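Local coordinates for BDI_3064 protein (PDB 5Z06) that hydrolyses linear beta-1,2-glucan and beta-1,2-glucooligosaccharides as an exo-type glycosidase, releasing sophorose from the non-reducing end, at residues A[98-110]-A[153-166]. Sequence-based numbering, arbitrary orientation.
Sequences NAAALPNIAIRYA and KKLAAVALRPGTAD
Asn104 and Arg161 exchange both backbone hydrogen bonds across an antiparallel strand pair, and Ala106 and Ala159 do the same, Ala159 N lying 2.8 Å from Ala106 O. At Arg108 the pairing shifts: its N donates to Ala157 O, while its carbonyl O accepts a bond from Ala157 N at 3.1 Å and a weak one from Ala156 N. Ala156 and Ala157 together thus face Arg108 as a classic beta bulge, beyond which Ala110 N reaches Lys154 O.

The apolar face carries Ile105, Ile107, Tyr109, Leu155, Val158 and Leu160. With CG1 anti to the backbone N (chi1 176°), Ile105 reaches across so that CD1 meets Val158 CG1 at 3.6 Å, while its CB rests against Leu160 CD2, these two side chains running alongside one another. Leu155 CD2 touches Ile107 CG2 and, at 3.9 Å, CE1 of the Tyr109 ring. Leu87 and Met89 of strand 86-93 and Leu174 and Leu179 of strand 169-180 cover this face.

On the other face the Arg108 chain bends at chi3 (54°), bringing its guanidinium obliquely up to the CB atoms of both bulge alanines, with NH1 3.5 Å from Ala156 CB; NE forms a salt bridge with Glu69. Arg161 is likewise paired with Asp65.

Past the strand ends, Thr164 N gives Ala100 O an almost straight bond of 2.9 Å (178°), and Gly163 CA-H closes on Leu102 O. The pair supplies two neighbouring inner strands of a five-stranded antiparallel sheet, packed through its apolar face against a second antiparallel sheet as a beta-sandwich.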
loop_
_atom_site.group_PDB
_atom_site.type_symbol
_atom_site.label_atom_id
_atom_site.label_comp_id
_atom_site.label_asym_id
_atom_site.label_seq_id
_atom_site.Cartn_x
_atom_site.Cartn_y
_atom_site.Cartn_z
ATOM N N ASN A 98 -23.003 -32.790 17.928
ATOM C CA ASN A 98 -22.296 -33.981 17.540
ATOM C C ASN A 98 -21.019 -33.547 16.796
ATOM O O ASN A 98 -21.094 -32.940 15.726
ATOM C CB ASN A 98 -23.217 -34.840 16.668
ATOM C CG ASN A 98 -22.493 -35.961 15.963
ATOM O OD1 ASN A 98 -21.416 -36.398 16.384
ATOM N ND2 ASN A 98 -23.088 -36.443 14.862
ATOM N N ALA A 99 -19.863 -33.862 17.385
ATOM C CA ALA A 99 -18.548 -33.625 16.768
ATOM C C ALA A 99 -18.434 -34.088 15.300
ATOM O O ALA A 99 -17.765 -33.451 14.504
ATOM C CB ALA A 99 -17.451 -34.271 17.611
ATOM N N ALA A 100 -19.092 -35.183 14.938
ATOM C CA ALA A 100 -19.084 -35.663 13.544
ATOM C C ALA A 100 -19.771 -34.727 12.530
ATOM O O ALA A 100 -19.557 -34.863 11.331
ATOM C CB ALA A 100 -19.720 -37.048 13.468
ATOM N N ALA A 101 -20.635 -33.831 13.009
ATOM C CA ALA A 101 -21.343 -32.871 12.151
ATOM C C ALA A 101 -20.455 -31.670 11.795
ATOM O O ALA A 101 -20.756 -30.939 10.845
ATOM C CB ALA A 101 -22.613 -32.391 12.831
ATOM N N LEU A 102 -19.372 -31.492 12.561
ATOM C CA LEU A 102 -18.310 -30.537 12.245
ATOM C C LEU A 102 -17.775 -30.769 10.849
ATOM O O LEU A 102 -17.901 -31.883 10.319
ATOM C CB LEU A 102 -17.140 -30.634 13.215
ATOM C CG LEU A 102 -17.358 -30.209 14.656
ATOM C CD1 LEU A 102 -16.152 -30.659 15.459
ATOM C CD2 LEU A 102 -17.543 -28.700 14.739
ATOM N N PRO A 103 -17.170 -29.721 10.251
ATOM C CA PRO A 103 -16.779 -29.852 8.857
ATOM C C PRO A 103 -15.596 -30.787 8.616
ATOM O O PRO A 103 -14.812 -31.065 9.514
ATOM C CB PRO A 103 -16.428 -28.415 8.458
ATOM C CG PRO A 103 -17.050 -27.550 9.498
ATOM C CD PRO A 103 -16.964 -28.346 10.739
ATOM N N ASN A 104 -15.521 -31.303 7.405
ATOM C CA ASN A 104 -14.285 -31.842 6.897
ATOM C C ASN A 104 -13.469 -30.674 6.352
ATOM O O ASN A 104 -14.013 -29.662 5.905
ATOM C CB ASN A 104 -14.522 -32.879 5.798
ATOM C CG ASN A 104 -15.249 -34.125 6.305
ATOM O OD1 ASN A 104 -15.258 -34.425 7.502
ATOM N ND2 ASN A 104 -15.873 -34.843 5.387
ATOM N N ILE A 105 -12.157 -30.838 6.403
ATOM C CA ILE A 105 -11.241 -29.767 6.133
ATOM C C ILE A 105 -10.104 -30.292 5.287
ATOM O O ILE A 105 -9.618 -31.391 5.511
ATOM C CB ILE A 105 -10.727 -29.098 7.431
ATOM C CG1 ILE A 105 -9.690 -28.025 7.111
ATOM C CG2 ILE A 105 -10.147 -30.110 8.404
ATOM C CD1 ILE A 105 -9.490 -27.068 8.270
ATOM N N ALA A 106 -9.695 -29.462 4.340
ATOM C CA ALA A 106 -8.709 -29.773 3.345
ATOM C C ALA A 106 -8.003 -28.482 2.985
ATOM O O ALA A 106 -8.333 -27.398 3.492
ATOM C CB ALA A 106 -9.359 -30.370 2.115
ATOM N N ILE A 107 -6.994 -28.600 2.142
ATOM C CA ILE A 107 -6.305 -27.427 1.640
ATOM C C ILE A 107 -6.474 -27.476 0.140
ATOM O O ILE A 107 -6.274 -28.524 -0.466
ATOM C CB ILE A 107 -4.845 -27.379 2.123
ATOM C CG1 ILE A 107 -4.853 -27.041 3.619
ATOM C CG2 ILE A 107 -4.049 -26.333 1.341
ATOM C CD1 ILE A 107 -3.526 -27.157 4.341
ATOM N N ARG A 108 -6.915 -26.361 -0.430
ATOM C CA ARG A 108 -7.032 -26.242 -1.852
ATOM C C ARG A 108 -5.727 -25.687 -2.371
ATOM O O ARG A 108 -5.248 -24.668 -1.860
ATOM C CB ARG A 108 -8.173 -25.318 -2.267
ATOM C CG ARG A 108 -8.365 -25.313 -3.782
ATOM C CD ARG A 108 -9.509 -24.456 -4.307
ATOM N NE ARG A 108 -9.440 -23.076 -3.855
ATOM C CZ ARG A 108 -8.570 -22.147 -4.264
ATOM N NH1 ARG A 108 -7.598 -22.410 -5.135
ATOM N NH2 ARG A 108 -8.656 -20.933 -3.755
ATOM N N TYR A 109 -5.183 -26.353 -3.396
ATOM C CA TYR A 109 -3.973 -25.912 -4.062
ATOM C C TYR A 109 -4.294 -24.784 -5.011
ATOM O O TYR A 109 -5.462 -24.587 -5.376
ATOM C CB TYR A 109 -3.286 -27.057 -4.830
ATOM C CG TYR A 109 -2.725 -28.143 -3.934
ATOM C CD1 TYR A 109 -1.580 -27.919 -3.165
ATOM C CD2 TYR A 109 -3.334 -29.404 -3.855
ATOM C CE1 TYR A 109 -1.053 -28.917 -2.353
ATOM C CE2 TYR A 109 -2.820 -30.395 -3.045
ATOM C CZ TYR A 109 -1.682 -30.145 -2.308
ATOM O OH TYR A 109 -1.180 -31.118 -1.512
ATOM N N ALA A 110 -3.260 -24.054 -5.417
ATOM C CA ALA A 110 -3.406 -22.977 -6.410
ATOM C C ALA A 110 -4.012 -23.450 -7.742
ATOM O O ALA A 110 -4.703 -22.680 -8.417
ATOM C CB ALA A 110 -2.065 -22.295 -6.653
ATOM N N LYS A 153 2.945 -20.874 -1.329
ATOM C CA LYS A 153 1.915 -20.149 -2.054
ATOM C C LYS A 153 1.013 -21.009 -2.907
ATOM O O LYS A 153 -0.017 -20.521 -3.379
ATOM C CB LYS A 153 2.541 -19.063 -2.923
ATOM C CG LYS A 153 3.141 -17.991 -2.057
ATOM C CD LYS A 153 3.515 -16.770 -2.852
ATOM C CE LYS A 153 4.154 -15.781 -1.907
ATOM N NZ LYS A 153 4.590 -14.627 -2.701
ATOM N N LYS A 154 1.385 -22.271 -3.113
ATOM C CA LYS A 154 0.452 -23.242 -3.694
ATOM C C LYS A 154 -0.656 -23.688 -2.717
ATOM O O LYS A 154 -1.618 -24.338 -3.130
ATOM C CB LYS A 154 1.226 -24.425 -4.279
ATOM C CG LYS A 154 1.937 -24.023 -5.566
ATOM C CD LYS A 154 2.934 -25.051 -6.052
ATOM C CE LYS A 154 3.320 -24.737 -7.496
ATOM N NZ LYS A 154 4.582 -25.410 -7.893
ATOM N N LEU A 155 -0.507 -23.361 -1.438
ATOM C CA LEU A 155 -1.541 -23.626 -0.448
ATOM C C LEU A 155 -2.478 -22.424 -0.486
ATOM O O LEU A 155 -2.339 -21.465 0.292
ATOM C CB LEU A 155 -0.914 -23.843 0.935
ATOM C CG LEU A 155 0.205 -24.919 1.004
ATOM C CD1 LEU A 155 0.655 -25.105 2.444
ATOM C CD2 LEU A 155 -0.213 -26.263 0.403
ATOM N N ALA A 156 -3.401 -22.474 -1.442
ATOM C CA ALA A 156 -4.235 -21.319 -1.788
ATOM C C ALA A 156 -5.333 -21.075 -0.760
ATOM O O ALA A 156 -5.646 -19.927 -0.461
ATOM C CB ALA A 156 -4.839 -21.475 -3.175
ATOM N N ALA A 157 -5.929 -22.140 -0.234
ATOM C CA ALA A 157 -7.069 -21.973 0.643
ATOM C C ALA A 157 -7.235 -23.133 1.574
ATOM O O ALA A 157 -6.825 -24.240 1.261
ATOM C CB ALA A 157 -8.338 -21.771 -0.173
ATOM N N VAL A 158 -7.818 -22.848 2.734
ATOM C CA VAL A 158 -8.333 -23.854 3.625
ATOM C C VAL A 158 -9.772 -24.115 3.188
ATOM O O VAL A 158 -10.595 -23.202 3.212
ATOM C CB VAL A 158 -8.282 -23.376 5.072
ATOM C CG1 VAL A 158 -9.000 -24.344 5.993
ATOM C CG2 VAL A 158 -6.836 -23.231 5.489
ATOM N N ALA A 159 -10.046 -25.361 2.788
ATOM C CA ALA A 159 -11.340 -25.780 2.276
ATOM C C ALA A 159 -12.143 -26.489 3.349
ATOM O O ALA A 159 -11.593 -27.226 4.178
ATOM C CB ALA A 159 -11.155 -26.697 1.084
ATOM N N LEU A 160 -13.457 -26.259 3.327
ATOM C CA LEU A 160 -14.352 -26.854 4.303
ATOM C C LEU A 160 -15.524 -27.468 3.598
ATOM O O LEU A 160 -16.043 -26.912 2.627
ATOM C CB LEU A 160 -14.824 -25.830 5.317
ATOM C CG LEU A 160 -13.691 -25.217 6.128
ATOM C CD1 LEU A 160 -14.124 -23.896 6.742
ATOM C CD2 LEU A 160 -13.200 -26.177 7.199
ATOM N N ARG A 161 -15.907 -28.640 4.095
ATOM C CA ARG A 161 -16.975 -29.428 3.525
ATOM C C ARG A 161 -17.802 -30.009 4.652
ATOM O O ARG A 161 -17.351 -30.026 5.801
ATOM C CB ARG A 161 -16.401 -30.553 2.656
ATOM C CG ARG A 161 -16.270 -30.205 1.192
ATOM C CD ARG A 161 -16.528 -31.411 0.271
ATOM N NE ARG A 161 -16.436 -31.013 -1.129
ATOM C CZ ARG A 161 -17.338 -30.265 -1.780
ATOM N NH1 ARG A 161 -18.456 -29.828 -1.179
ATOM N NH2 ARG A 161 -17.123 -29.949 -3.059
ATOM N N PRO A 162 -19.014 -30.490 4.328
ATOM C CA PRO A 162 -19.866 -31.078 5.353
ATOM C C PRO A 162 -19.186 -32.226 6.105
ATOM O O PRO A 162 -18.365 -32.965 5.536
ATOM C CB PRO A 162 -21.056 -31.635 4.546
ATOM C CG PRO A 162 -21.054 -30.893 3.276
ATOM C CD PRO A 162 -19.607 -30.664 2.987
ATOM N N GLY A 163 -19.514 -32.346 7.381
ATOM C CA GLY A 163 -19.316 -33.586 8.091
ATOM C C GLY A 163 -20.561 -34.408 7.840
ATOM O O GLY A 163 -21.083 -34.448 6.717
ATOM N N THR A 164 -21.048 -35.043 8.908
ATOM C CA THR A 164 -22.282 -35.805 8.861
ATOM C C THR A 164 -23.392 -34.904 8.357
ATOM O O THR A 164 -23.636 -33.843 8.916
ATOM C CB THR A 164 -22.684 -36.321 10.262
ATOM O OG1 THR A 164 -21.561 -36.951 10.886
ATOM C CG2 THR A 164 -23.828 -37.307 10.167
ATOM N N ALA A 165 -24.057 -35.335 7.293
ATOM C CA ALA A 165 -25.270 -34.688 6.835
ATOM C C ALA A 165 -26.457 -35.043 7.751
ATOM O O ALA A 165 -27.362 -35.775 7.367
ATOM C CB ALA A 165 -25.552 -35.064 5.390
ATOM N N ASP A 166 -26.453 -34.479 8.953
ATOM C CA ASP A 166 -27.540 -34.682 9.930
ATOM C C ASP A 166 -28.694 -33.674 9.783
ATOM O O ASP A 166 -29.630 -33.706 10.556
ATOM C CB ASP A 166 -26.982 -34.615 11.351
ATOM C CG ASP A 166 -26.408 -33.243 11.702
ATOM O OD1 ASP A 166 -26.562 -32.299 10.898
ATOM O OD2 ASP A 166 -25.824 -33.101 12.785
#